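Local atomic coordinates of maquette-3 (Escherichia coli, PDB entry 6Z0C), a protein that has no known natural function but was designed as an artificial four-helix bundle, probably to test how ion-pair networks can stabilise a hydrophobic protein core. Residues A[4-7]-A[8-11]; A[93-96]-A[97-100]; A[172-175]-A[176-179]; A[12-15]-A[16-20]; A[55-58]-A[59-62]. All blocks are in the same frame, centred on the assembly; numbering follows the deposited sequence.

Contact 1: residues A[4-7]-A[8-11]; sequences PELR and QEFQ
Arg7 reaches forward along helix 4-48 to Gln11, one turn on, the pair with the most side-chain approaches here. The arginine starts with CG trans to its amide nitrogen (chi1 -180°) and runs extended to NE; the last torsion (chi4 -77°) then turns the guanidinium, and Arg7 NH2 comes to 3.7 Å from Gln11 CG. That methylene lies over one face of the guanidinium. The Gln11 amide is turned 56° from the guanidinium plane, and Arg7 NH1 stays 3.9 Å from Gln11 NE2: this is packing of one flat group over a folded chain. Gln11 OE1 is taken by Gln90 of helix 52-99, and Trp97 of that helix touches both Arg7 and Gln11.

The tight part is the backbone and what lies on it. Gln8 N donates to Pro4 O at 2.9 Å, and Gln11 N donates to Arg7 O at 2.9 Å. Gln11 CG also folds back to 3.3 Å from Arg7 O. The other flank is much looser, Leu6 CD1 standing 4.2 Å from Glu9 OE1, while Glu5 and Gln8 belong to the exposed side of the turn. With an alanine in place of Arg7, Gln11 CG and the Trp97 ring would probably lose their shared cover, and the Gln11 chain could turn more easily.

Glu9 directs its charge to a different helix: OE1 forms a salt bridge with Lys192 and a hydrogen bond with Thr189, beside the contacts of Leu6 and Phe10 with helix 152-194. The chemistry thus implies a turn held internally by its backbone and joined to its neighbours through charge and amide pairs as well as apolar packing.

Contact 2: residues A[93-96]-A[97-100]; sequences GQEL and WQLG
The last two turns of helix 52-99 run out here, and Trp97 folds its indole back under the turn before it, against Gly93 and Gln94. Its CG is placed between the backbone N and the carbonyl carbon (chi1 67°), a crowded position that lays the ring flat along the backbone. Gln94 CA then makes a CH-pi contact, 3.5 Å from the centroid of the six-membered ring and only 10° off its normal. Gly93 O comes over the same face nearer the rim, with Trp97 CE3 3.2 Å from it. That carbonyl also accepts Trp97 N, in a long bond of 3.3 Å.

Gln94 and Gln98 run side by side and point the same way, their amide planes 18° apart. The touch is of Gln98 NE2 on Gln94 CG at 3.6 Å, while Gln94 OE1 has a weak hydrogen bond with Gln90. Glu95 and Leu99 are paired alike, OE1 of Glu95 lying 3.8 Å from CD1 of Leu99. On the buried side Leu96 packs against Leu107 and Phe111 of helix 105-144 and against Leu193 and Trp194 of helix 152-194.

Gly100 leaves the helical conformation with a positive phi, a value that favours glycine. Its N still donates to Leu96 O, from above the carbonyl plane, and a water donates to both Leu96 O (2.7 Å) and Gly100 O (2.6 Å). The next residue, Gly101, joins Gly103 and Gln200 in the potassium site. A carbonyl of the last turn shared by a glycine amide and a water, at a positive-phi glycine, is typical of a helix C-terminus ended by glycine, here leading into an interhelical loop of the bundle.

Contact 3: residues A[172-175]-A[176-179]; sequences LLQL and VQKA
The amides of Gln174 and Gln177 are the flat groups, set slantwise on the outside of helix 152-194 with their planes 31° apart. Over one face of the Gln177 amide lies Leu173 O, 3.3 Å from CD. Gln174 CA approaches Gln177 OE1 to 3.5 Å. The Gln174 chain passes the oxygen more distantly, its CG 4.2 Å from Gln177 OE1, and its own NE2 turns back to a weak hydrogen bond with Arg170 O.

This is a middle piece of an amphipathic helix in a four-helix bundle, so the opposite chemistry appears around the helix from the glutamines. Leu172 and Leu175 go into the core against Leu27, Leu31 and Ile24 of helix 4-48. Leu173 and Val176 pack on helix 105-144, where they meet Val129, Leu133 and Phe125, and Gln177 touches Gln126 there.

Two torsions explain how closely side chains follow the backbone. Gln177 has CG opposite its carbonyl carbon (chi1 -69°), which lays CG on Leu173 O at 3.2 Å and lets the extended chain run back past it. In Val176, with CG1 opposite N (chi1 176°), CG2 falls opposite the carbonyl carbon and beside N, which puts Val176 CG2 3.3 Å from Leu172 O. Lys178 leads its charged end away from the turn. Ala179 closes it, N donating to Leu175 O at 2.9 Å while CB sits 3.6 Å from that same oxygen.

Contact 4: residues A[12-15]-A[16-20]; sequences QLIQ and EFQQL
Backbone hydrogen bonds join Gln12-Gln15 to the residues one turn on: Glu16 N donates to Gln12 O, Phe17 N to Leu13 O, Gln18 N to Ile14 O and Gln19 N to Gln15 O. The Ile14 carbonyl receives the shortest of them, at 2.8 Å from Gln18 N. Side chain also lies on backbone, Phe17 CB being 3.4 Å from Leu13 O.

Amide against aliphatic is the second kind. Gln18 has CG opposite its carbonyl carbon (chi1 -77°), which sets CG 3.3 Å from Ile14 O; the extended chain then slants across Ile14 and puts NE2 3.8 Å from the CG2 methyl and CD 3.9 Å from it. Gln19 likewise sends its amide back along the helix, where NE2 comes to 3.7 Å from Gln15 CG. Both are van der Waals contacts of an amide on a hydrocarbon chain. Ile14 and Gln18 also share Leu86 of helix 52-99 as a neighbour, and Gln18 touches Gln87. Cutting Gln18 back to an alanine is likely to strip the Ile14 CG2 methyl of its amide cover and open a gap beside Leu86 and Gln87.

The polar and apolar stripes are those of an amphipathic helix in a four-helix bundle, with Gln12, Gln15, Glu16 and Gln19 on the exposed side. At the margin between them a methyl loosely approaches a carboxylate, Leu13 CD2 standing 4.3 Å from Glu16 OE2.

Apolar packing is the third kind, and it is with other helices. The Phe17 ring leads away to reach Val183 and Leu186 of helix 152-194, Leu86 of helix 52-99, and Ile118 and Leu122 of helix 105-144. Leu13 joins it on Leu186 and also touches Thr189.

Contact 5: residues A[55-58]-A[59-62]; sequences KSVL and QKQL
Gln59 lies one turn beyond Lys55, and its N donates to Lys55 O at 2.8 Å, almost along the C=O axis. Its extended chain slants over the lysine's hydrocarbon, NE2 coming to 3.9 Å from Lys55 CE. The ammonium itself is spent elsewhere, on Ser46 O near the end of helix 4-48.

Lys60 follows, bonded through N to Ser56 O. Its CG is wedged between N and the carbonyl carbon (chi1 73°), 3.5 Å from Val57 O, and further bends fold the chain back until NZ stands 4.0 Å from Val57 CG2. A water takes a hydrogen bond from Lys60 NZ (2.7 Å) and donates one to Val57 O (2.7 Å).

Gln61 N shares that Val57 oxygen at 3.2 Å, while its side chain leaves for Glu65. Leu62 completes the turn by donating to Leu58 O; Leu58 is buried against Leu42, Ala45, Leu155 and Leu158 of two other helices.

Val57 O is thus held by an amide and a water, and the positive end of Lys60, curled over its own helix, probably adds to the polarisation of that carbonyl through the water.

How the contacts relate
All five contacts are short two-turn pieces of helices in one four-helix bundle. Contacts 1 and 4 adjoin on helix 4-48; contacts 2 and 5 lie toward opposite ends of helix 52-99, centres about 57 Å apart; contact 3 is nearest the middle, on helix 152-194. Contact 1 is a surface contact, the others partly buried. Contacts 1 and 2 meet between helices, Phe10 CD2 lying 3.5 Å from Trp97 CZ3. Contacts 3 and 4 meet deeper in, where Ala179 CB is 3.8 Å from Phe17 CE2. Contact 1 adds a salt bridge, contact 2 an indole, contacts 2 and 5 bridging waters; in 3 and 4 glutamines lie outside and apolar groups inside.

Contact 1: residues A[4-7]-A[8-11]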
loop_
_atom_site.group_PDB
_atom_site.type_symbol
_atom_site.label_atom_id
_atom_site.label_comp_id
_atom_site.label_asym_id
_atom_site.label_seq_id
_atom_site.Cartn_x
_atom_site.Cartn_y
_atom_site.Cartn_z
ATOM N N PRO A 4 1.283 21.965 -24.854
ATOM C CA PRO A 4 0.467 22.110 -23.648
ATOM C C PRO A 4 -0.236 20.799 -23.270
ATOM O O PRO A 4 -0.339 20.514 -22.092
ATOM C CB PRO A 4 -0.556 23.189 -24.034
ATOM C CG PRO A 4 0.151 23.993 -25.104
ATOM C CD PRO A 4 0.950 22.966 -25.880
ATOM N N GLU A 5 -0.693 20.041 -24.273
ATOM C CA GLU A 5 -1.409 18.749 -24.093
ATOM C C GLU A 5 -0.492 17.754 -23.370
ATOM O O GLU A 5 -0.991 17.034 -22.483
ATOM C CB GLU A 5 -1.880 18.185 -25.436
ATOM C CG GLU A 5 -3.062 18.929 -26.036
ATOM C CD GLU A 5 -2.739 20.205 -26.801
ATOM O OE1 GLU A 5 -1.539 20.515 -26.975
ATOM O OE2 GLU A 5 -3.693 20.891 -27.223
ATOM N N LEU A 6 0.798 17.711 -23.721
ATOM C CA LEU A 6 1.758 16.742 -23.127
ATOM C C LEU A 6 2.090 17.159 -21.689
ATOM O O LEU A 6 2.085 16.283 -20.806
ATOM C CB LEU A 6 3.016 16.649 -23.994
ATOM C CG LEU A 6 4.051 15.624 -23.531
ATOM C CD1 LEU A 6 3.441 14.232 -23.406
ATOM C CD2 LEU A 6 5.244 15.605 -24.473
ATOM N N ARG A 7 2.362 18.445 -21.450
ATOM C CA ARG A 7 2.592 18.970 -20.080
ATOM C C ARG A 7 1.378 18.615 -19.207
ATOM O O ARG A 7 1.584 18.087 -18.100
ATOM C CB ARG A 7 2.842 20.482 -20.102
ATOM C CG ARG A 7 3.087 21.074 -18.722
ATOM C CD ARG A 7 3.080 22.591 -18.702
ATOM N NE ARG A 7 3.314 23.076 -17.346
ATOM C CZ ARG A 7 2.408 23.091 -16.370
ATOM N NH1 ARG A 7 2.741 23.539 -15.172
ATOM N NH2 ARG A 7 1.177 22.662 -16.583
ATOM N N GLN A 8 0.164 18.897 -19.694
ATOM C CA GLN A 8 -1.114 18.659 -18.968
ATOM C C GLN A 8 -1.296 17.160 -18.699
ATOM O O GLN A 8 -1.755 16.808 -17.595
ATOM C CB GLN A 8 -2.293 19.222 -19.768
ATOM C CG GLN A 8 -3.657 18.992 -19.125
ATOM C CD GLN A 8 -3.771 19.573 -17.737
ATOM O OE1 GLN A 8 -2.906 20.312 -17.275
ATOM N NE2 GLN A 8 -4.855 19.240 -17.052
ATOM N N GLU A 9 -0.964 16.314 -19.677
ATOM C CA GLU A 9 -1.020 14.834 -19.547
ATOM C C GLU A 9 -0.144 14.415 -18.362
ATOM O O GLU A 9 -0.633 13.661 -17.506
ATOM C CB GLU A 9 -0.573 14.180 -20.854
ATOM C CG GLU A 9 -0.605 12.664 -20.836
ATOM C CD GLU A 9 -0.290 12.060 -22.193
ATOM O OE1 GLU A 9 0.683 11.290 -22.289
ATOM O OE2 GLU A 9 -1.007 12.384 -23.155
ATOM N N PHE A 10 1.094 14.918 -18.305
ATOM C CA PHE A 10 2.073 14.624 -17.228
ATOM C C PHE A 10 1.536 15.109 -15.875
ATOM O O PHE A 10 1.524 14.325 -14.897
ATOM C CB PHE A 10 3.422 15.273 -17.538
ATOM C CG PHE A 10 4.468 14.991 -16.497
ATOM C CD1 PHE A 10 5.119 13.768 -16.464
ATOM C CD2 PHE A 10 4.776 15.934 -15.529
ATOM C CE1 PHE A 10 6.069 13.499 -15.493
ATOM C CE2 PHE A 10 5.730 15.665 -14.564
ATOM C CZ PHE A 10 6.380 14.452 -14.549
ATOM N N GLN A 11 1.111 16.371 -15.818
ATOM C CA GLN A 11 0.654 17.036 -14.567
ATOM C C GLN A 11 -0.576 16.303 -14.018
ATOM O O GLN A 11 -0.629 16.113 -12.794
ATOM C CB GLN A 11 0.385 18.520 -14.828
ATOM C CG GLN A 11 1.658 19.321 -15.060
ATOM C CD GLN A 11 2.492 19.426 -13.807
ATOM O OE1 GLN A 11 3.438 18.671 -13.599
ATOM N NE2 GLN A 11 2.120 20.354 -12.943
#

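Contact 2: residues A[93-96]-A[97-100]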
loop_
_atom_site.group_PDB
_atom_site.type_symbol
_atom_site.label_atom_id
_atom_site.label_comp_id
_atom_site.label_asym_id
_atom_site.label_seq_id
_atom_site.Cartn_x
_atom_site.Cartn_y
_atom_site.Cartn_z
ATOM N N GLY A 93 10.200 16.127 -14.805
ATOM C CA GLY A 93 9.272 16.375 -15.924
ATOM C C GLY A 93 9.295 17.840 -16.329
ATOM O O GLY A 93 9.419 18.132 -17.534
ATOM N N GLN A 94 9.201 18.734 -15.345
ATOM C CA GLN A 94 9.192 20.204 -15.554
ATOM C C GLN A 94 10.485 20.631 -16.258
ATOM O O GLN A 94 10.397 21.463 -17.176
ATOM C CB GLN A 94 8.998 20.916 -14.217
ATOM C CG GLN A 94 8.867 22.426 -14.340
ATOM C CD GLN A 94 8.314 23.009 -13.063
ATOM O OE1 GLN A 94 7.161 22.785 -12.701
ATOM N NE2 GLN A 94 9.150 23.746 -12.361
ATOM N N GLU A 95 11.634 20.079 -15.851
ATOM C CA GLU A 95 12.949 20.351 -16.490
ATOM C C GLU A 95 12.848 20.028 -17.983
ATOM O O GLU A 95 13.340 20.830 -18.796
ATOM C CB GLU A 95 14.074 19.534 -15.851
ATOM C CG GLU A 95 14.527 20.064 -14.508
ATOM C CD GLU A 95 15.102 21.469 -14.554
ATOM O OE1 GLU A 95 16.264 21.619 -14.977
ATOM O OE2 GLU A 95 14.374 22.414 -14.196
ATOM N N LEU A 96 12.210 18.903 -18.321
ATOM C CA LEU A 96 12.124 18.397 -19.715
ATOM C C LEU A 96 11.355 19.392 -20.598
ATOM O O LEU A 96 11.858 19.674 -21.696
ATOM C CB LEU A 96 11.489 17.000 -19.727
ATOM C CG LEU A 96 12.446 15.849 -19.410
ATOM C CD1 LEU A 96 11.679 14.580 -19.070
ATOM C CD2 LEU A 96 13.404 15.604 -20.569
ATOM N N TRP A 97 10.202 19.926 -20.170
ATOM C CA TRP A 97 9.434 20.853 -21.050
ATOM C C TRP A 97 10.016 22.271 -20.999
ATOM O O TRP A 97 9.898 22.972 -22.015
ATOM C CB TRP A 97 7.921 20.825 -20.805
ATOM C CG TRP A 97 7.429 21.352 -19.495
ATOM C CD1 TRP A 97 7.409 22.650 -19.074
ATOM C CD2 TRP A 97 6.794 20.585 -18.459
ATOM N NE1 TRP A 97 6.837 22.735 -17.834
ATOM C CE2 TRP A 97 6.448 21.488 -17.431
ATOM C CE3 TRP A 97 6.494 19.228 -18.295
ATOM C CZ2 TRP A 97 5.829 21.071 -16.254
ATOM C CZ3 TRP A 97 5.885 18.818 -17.129
ATOM C CH2 TRP A 97 5.557 19.729 -16.126
ATOM N N GLN A 98 10.644 22.679 -19.895
ATOM C CA GLN A 98 11.247 24.036 -19.786
ATOM C C GLN A 98 12.478 24.122 -20.694
ATOM O O GLN A 98 12.639 25.150 -21.379
ATOM C CB GLN A 98 11.595 24.376 -18.335
ATOM C CG GLN A 98 10.377 24.740 -17.494
ATOM C CD GLN A 98 10.755 25.398 -16.191
ATOM O OE1 GLN A 98 11.932 25.566 -15.886
ATOM N NE2 GLN A 98 9.754 25.783 -15.408
ATOM N N LEU A 99 13.303 23.075 -20.717
ATOM C CA LEU A 99 14.584 23.069 -21.472
ATOM C C LEU A 99 14.336 22.646 -22.922
ATOM O O LEU A 99 15.091 23.113 -23.801
ATOM C CB LEU A 99 15.579 22.145 -20.766
ATOM C CG LEU A 99 16.184 22.723 -19.487
ATOM C CD1 LEU A 99 16.982 21.671 -18.737
ATOM C CD2 LEU A 99 17.055 23.930 -19.805
ATOM N N GLY A 100 13.312 21.823 -23.161
ATOM C CA GLY A 100 12.987 21.284 -24.494
ATOM C C GLY A 100 14.241 20.781 -25.179
ATOM O O GLY A 100 14.948 19.967 -24.561
HETATM O O HOH W 1 14.096 18.534 -22.630
#

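Contact 3: residues A[172-175]-A[176-179]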
loop_
_atom_site.group_PDB
_atom_site.type_symbol
_atom_site.label_atom_id
_atom_site.label_comp_id
_atom_site.label_asym_id
_atom_site.label_seq_id
_atom_site.Cartn_x
_atom_site.Cartn_y
_atom_site.Cartn_z
ATOM N N LEU A 172 -6.685 -2.163 -0.415
ATOM C CA LEU A 172 -5.318 -1.581 -0.371
ATOM C C LEU A 172 -4.464 -2.190 -1.493
ATOM O O LEU A 172 -3.779 -1.417 -2.182
ATOM C CB LEU A 172 -4.709 -1.831 1.011
ATOM C CG LEU A 172 -3.295 -1.297 1.232
ATOM C CD1 LEU A 172 -3.207 0.188 0.914
ATOM C CD2 LEU A 172 -2.841 -1.566 2.657
ATOM N N LEU A 173 -4.520 -3.513 -1.691
ATOM C CA LEU A 173 -3.808 -4.187 -2.816
ATOM C C LEU A 173 -4.207 -3.528 -4.142
ATOM O O LEU A 173 -3.305 -3.250 -4.947
ATOM C CB LEU A 173 -4.119 -5.689 -2.844
ATOM C CG LEU A 173 -3.150 -6.595 -2.090
ATOM C CD1 LEU A 173 -3.523 -8.058 -2.290
ATOM C CD2 LEU A 173 -1.709 -6.358 -2.521
ATOM N N GLN A 174 -5.503 -3.287 -4.364
ATOM C CA GLN A 174 -6.019 -2.675 -5.622
ATOM C C GLN A 174 -5.412 -1.276 -5.820
ATOM O O GLN A 174 -5.061 -0.944 -6.965
ATOM C CB GLN A 174 -7.545 -2.616 -5.615
ATOM C CG GLN A 174 -8.193 -3.987 -5.743
ATOM C CD GLN A 174 -9.694 -3.925 -5.622
ATOM O OE1 GLN A 174 -10.368 -3.275 -6.417
ATOM N NE2 GLN A 174 -10.232 -4.620 -4.631
ATOM N N LEU A 175 -5.313 -0.472 -4.758
ATOM C CA LEU A 175 -4.749 0.901 -4.842
ATOM C C LEU A 175 -3.269 0.814 -5.230
ATOM O O LEU A 175 -2.836 1.646 -6.031
ATOM C CB LEU A 175 -4.938 1.643 -3.513
ATOM C CG LEU A 175 -6.383 1.876 -3.069
ATOM C CD1 LEU A 175 -6.424 2.705 -1.795
ATOM C CD2 LEU A 175 -7.218 2.534 -4.158
ATOM N N VAL A 176 -2.531 -0.167 -4.700
ATOM C CA VAL A 176 -1.075 -0.347 -4.988
ATOM C C VAL A 176 -0.927 -0.792 -6.446
ATOM O O VAL A 176 0.038 -0.371 -7.103
ATOM C CB VAL A 176 -0.412 -1.335 -4.012
ATOM C CG1 VAL A 176 1.046 -1.576 -4.366
ATOM C CG2 VAL A 176 -0.528 -0.861 -2.572
ATOM N N GLN A 177 -1.863 -1.609 -6.931
ATOM C CA GLN A 177 -1.901 -2.078 -8.338
ATOM C C GLN A 177 -2.202 -0.877 -9.249
ATOM O O GLN A 177 -1.538 -0.761 -10.298
ATOM C CB GLN A 177 -2.878 -3.255 -8.445
ATOM C CG GLN A 177 -2.364 -4.510 -7.740
ATOM C CD GLN A 177 -3.441 -5.504 -7.366
ATOM O OE1 GLN A 177 -4.633 -5.253 -7.518
ATOM N NE2 GLN A 177 -3.027 -6.657 -6.860
ATOM N N LYS A 178 -3.122 0.012 -8.848
ATOM C CA LYS A 178 -3.421 1.275 -9.581
ATOM C C LYS A 178 -2.164 2.153 -9.625
ATOM O O LYS A 178 -1.900 2.758 -10.679
ATOM C CB LYS A 178 -4.578 2.049 -8.940
ATOM C CG LYS A 178 -5.960 1.467 -9.197
ATOM C CD LYS A 178 -7.082 2.372 -8.744
ATOM C CE LYS A 178 -8.452 1.763 -8.940
ATOM N NZ LYS A 178 -9.493 2.547 -8.236
ATOM N N ALA A 179 -1.418 2.225 -8.522
ATOM C CA ALA A 179 -0.178 3.027 -8.423
ATOM C C ALA A 179 0.839 2.505 -9.447
ATOM O O ALA A 179 1.493 3.332 -10.111
ATOM C CB ALA A 179 0.366 2.988 -7.016
#

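Contact 4: residues A[12-15]-A[16-20]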
loop_
_atom_site.group_PDB
_atom_site.type_symbol
_atom_site.label_atom_id
_atom_site.label_comp_id
_atom_site.label_asym_id
_atom_site.label_seq_id
_atom_site.Cartn_x
_atom_site.Cartn_y
_atom_site.Cartn_z
ATOM N N GLN A 12 -1.501 15.886 -14.891
ATOM C CA GLN A 12 -2.725 15.127 -14.515
ATOM C C GLN A 12 -2.326 13.804 -13.844
ATOM O O GLN A 12 -2.938 13.459 -12.814
ATOM C CB GLN A 12 -3.619 14.891 -15.736
ATOM C CG GLN A 12 -4.541 16.061 -16.049
ATOM C CD GLN A 12 -5.774 16.091 -15.177
ATOM O OE1 GLN A 12 -6.021 17.055 -14.455
ATOM N NE2 GLN A 12 -6.566 15.033 -15.243
ATOM N N LEU A 13 -1.327 13.104 -14.391
ATOM C CA LEU A 13 -0.833 11.807 -13.851
ATOM C C LEU A 13 -0.176 12.040 -12.489
ATOM O O LEU A 13 -0.419 11.232 -11.589
ATOM C CB LEU A 13 0.155 11.162 -14.827
ATOM C CG LEU A 13 -0.439 10.631 -16.129
ATOM C CD1 LEU A 13 0.667 10.151 -17.052
ATOM C CD2 LEU A 13 -1.447 9.519 -15.873
ATOM N N ILE A 14 0.630 13.098 -12.345
ATOM C CA ILE A 14 1.284 13.441 -11.047
ATOM C C ILE A 14 0.178 13.664 -10.008
ATOM O O ILE A 14 0.291 13.104 -8.898
ATOM C CB ILE A 14 2.215 14.667 -11.176
ATOM C CG1 ILE A 14 3.403 14.398 -12.107
ATOM C CG2 ILE A 14 2.671 15.146 -9.804
ATOM C CD1 ILE A 14 4.416 13.414 -11.569
ATOM N N GLN A 15 -0.855 14.435 -10.361
ATOM C CA GLN A 15 -1.955 14.813 -9.432
ATOM C C GLN A 15 -2.738 13.553 -9.040
ATOM O O GLN A 15 -2.997 13.372 -7.837
ATOM C CB GLN A 15 -2.871 15.866 -10.057
ATOM C CG GLN A 15 -3.991 16.339 -9.134
ATOM C CD GLN A 15 -3.499 16.953 -7.843
ATOM O OE1 GLN A 15 -2.999 16.268 -6.951
ATOM N NE2 GLN A 15 -3.668 18.259 -7.718
ATOM N N GLU A 16 -3.091 12.721 -10.024
ATOM C CA GLU A 16 -3.819 11.439 -9.825
ATOM C C GLU A 16 -3.029 10.552 -8.853
ATOM O O GLU A 16 -3.641 10.008 -7.914
ATOM C CB GLU A 16 -4.048 10.750 -11.172
ATOM C CG GLU A 16 -5.046 9.615 -11.105
ATOM C CD GLU A 16 -5.320 8.918 -12.430
ATOM O OE1 GLU A 16 -5.829 7.787 -12.390
ATOM O OE2 GLU A 16 -5.025 9.505 -13.493
ATOM N N PHE A 17 -1.717 10.431 -9.057
ATOM C CA PHE A 17 -0.800 9.616 -8.219
ATOM C C PHE A 17 -0.704 10.227 -6.811
ATOM O O PHE A 17 -0.740 9.459 -5.834
ATOM C CB PHE A 17 0.572 9.499 -8.888
ATOM C CG PHE A 17 1.393 8.291 -8.503
ATOM C CD1 PHE A 17 2.456 7.895 -9.297
ATOM C CD2 PHE A 17 1.116 7.546 -7.365
ATOM C CE1 PHE A 17 3.227 6.795 -8.957
ATOM C CE2 PHE A 17 1.889 6.448 -7.027
ATOM C CZ PHE A 17 2.943 6.075 -7.823
ATOM N N GLN A 18 -0.574 11.553 -6.704
ATOM C CA GLN A 18 -0.529 12.263 -5.394
ATOM C C GLN A 18 -1.810 11.930 -4.622
ATOM O O GLN A 18 -1.702 11.536 -3.448
ATOM C CB GLN A 18 -0.358 13.775 -5.574
ATOM C CG GLN A 18 1.067 14.193 -5.914
ATOM C CD GLN A 18 1.189 15.655 -6.272
ATOM O OE1 GLN A 18 0.226 16.302 -6.682
ATOM N NE2 GLN A 18 2.391 16.190 -6.130
ATOM N N GLN A 19 -2.970 12.054 -5.275
ATOM C CA GLN A 19 -4.297 11.757 -4.668
ATOM C C GLN A 19 -4.357 10.276 -4.273
ATOM O O GLN A 19 -4.889 9.979 -3.193
ATOM C CB GLN A 19 -5.434 12.134 -5.618
ATOM C CG GLN A 19 -5.629 13.639 -5.750
ATOM C CD GLN A 19 -6.906 14.008 -6.463
ATOM O OE1 GLN A 19 -7.888 13.268 -6.448
ATOM N NE2 GLN A 19 -6.905 15.175 -7.090
ATOM N N LEU A 20 -3.815 9.379 -5.102
ATOM C CA LEU A 20 -3.835 7.919 -4.830
ATOM C C LEU A 20 -3.006 7.621 -3.575
ATOM O O LEU A 20 -3.477 6.843 -2.733
ATOM C CB LEU A 20 -3.308 7.156 -6.048
ATOM C CG LEU A 20 -3.268 5.637 -5.909
ATOM C CD1 LEU A 20 -4.633 5.085 -5.521
ATOM C CD2 LEU A 20 -2.781 4.998 -7.203
#

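Contact 5: residues A[55-58]-A[59-62]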
loop_
_atom_site.group_PDB
_atom_site.type_symbol
_atom_site.label_atom_id
_atom_site.label_comp_id
_atom_site.label_asym_id
_atom_site.label_seq_id
_atom_site.Cartn_x
_atom_site.Cartn_y
_atom_site.Cartn_z
ATOM N N LYS A 55 -7.642 -20.925 23.971
ATOM C CA LYS A 55 -6.693 -19.950 24.578
ATOM C C LYS A 55 -5.383 -19.970 23.780
ATOM O O LYS A 55 -4.900 -18.885 23.401
ATOM C CB LYS A 55 -6.429 -20.261 26.055
ATOM C CG LYS A 55 -5.760 -19.129 26.829
ATOM C CD LYS A 55 -5.597 -19.403 28.308
ATOM C CE LYS A 55 -5.526 -18.141 29.142
ATOM N NZ LYS A 55 -6.873 -17.575 29.398
ATOM N N SER A 56 -4.847 -21.166 23.521
ATOM C CA SER A 56 -3.589 -21.394 22.765
ATOM C C SER A 56 -3.654 -20.697 21.398
ATOM O O SER A 56 -2.697 -19.974 21.062
ATOM C CB SER A 56 -3.313 -22.864 22.613
ATOM O OG SER A 56 -2.191 -23.072 21.769
ATOM N N VAL A 57 -4.732 -20.918 20.640
ATOM C CA VAL A 57 -4.932 -20.344 19.274
ATOM C C VAL A 57 -4.945 -18.813 19.376
ATOM O O VAL A 57 -4.220 -18.153 18.596
ATOM C CB VAL A 57 -6.220 -20.876 18.617
ATOM C CG1 VAL A 57 -6.673 -20.004 17.454
ATOM C CG2 VAL A 57 -6.065 -22.325 18.176
ATOM N N LEU A 58 -5.744 -18.271 20.298
ATOM C CA LEU A 58 -5.936 -16.806 20.465
ATOM C C LEU A 58 -4.618 -16.149 20.896
ATOM O O LEU A 58 -4.281 -15.092 20.329
ATOM C CB LEU A 58 -7.046 -16.553 21.489
ATOM C CG LEU A 58 -8.439 -17.036 21.083
ATOM C CD1 LEU A 58 -9.411 -16.918 22.248
ATOM C CD2 LEU A 58 -8.956 -16.273 19.873
ATOM N N GLN A 59 -3.901 -16.748 21.854
ATOM C CA GLN A 59 -2.636 -16.182 22.404
ATOM C C GLN A 59 -1.560 -16.141 21.311
ATOM O O GLN A 59 -0.866 -15.116 21.213
ATOM C CB GLN A 59 -2.155 -16.960 23.632
ATOM C CG GLN A 59 -2.536 -16.284 24.941
ATOM C CD GLN A 59 -2.224 -17.105 26.166
ATOM O OE1 GLN A 59 -1.774 -18.245 26.082
ATOM N NE2 GLN A 59 -2.471 -16.524 27.330
ATOM N N LYS A 60 -1.408 -17.194 20.510
ATOM C CA LYS A 60 -0.310 -17.229 19.505
ATOM C C LYS A 60 -0.644 -16.231 18.384
ATOM O O LYS A 60 0.298 -15.595 17.880
ATOM C CB LYS A 60 0.025 -18.663 19.072
ATOM C CG LYS A 60 -0.962 -19.377 18.165
ATOM C CD LYS A 60 -0.402 -20.687 17.621
ATOM C CE LYS A 60 -1.392 -21.834 17.625
ATOM N NZ LYS A 60 -2.452 -21.655 16.606
ATOM N N GLN A 61 -1.927 -16.013 18.067
ATOM C CA GLN A 61 -2.343 -15.004 17.052
ATOM C C GLN A 61 -2.083 -13.588 17.582
ATOM O O GLN A 61 -1.731 -12.710 16.772
ATOM C CB GLN A 61 -3.811 -15.173 16.660
ATOM C CG GLN A 61 -4.307 -14.112 15.683
ATOM C CD GLN A 61 -3.541 -14.087 14.382
ATOM O OE1 GLN A 61 -2.890 -15.059 13.996
ATOM N NE2 GLN A 61 -3.617 -12.963 13.689
ATOM N N LEU A 62 -2.262 -13.372 18.886
ATOM C CA LEU A 62 -2.028 -12.064 19.554
ATOM C C LEU A 62 -0.588 -11.599 19.284
ATOM O O LEU A 62 -0.406 -10.412 18.933
ATOM C CB LEU A 62 -2.314 -12.228 21.051
ATOM C CG LEU A 62 -2.438 -10.948 21.873
ATOM C CD1 LEU A 62 -3.398 -9.952 21.237
ATOM C CD2 LEU A 62 -2.884 -11.282 23.285
HETATM O O HOH W 2 -3.302 -19.119 16.272
#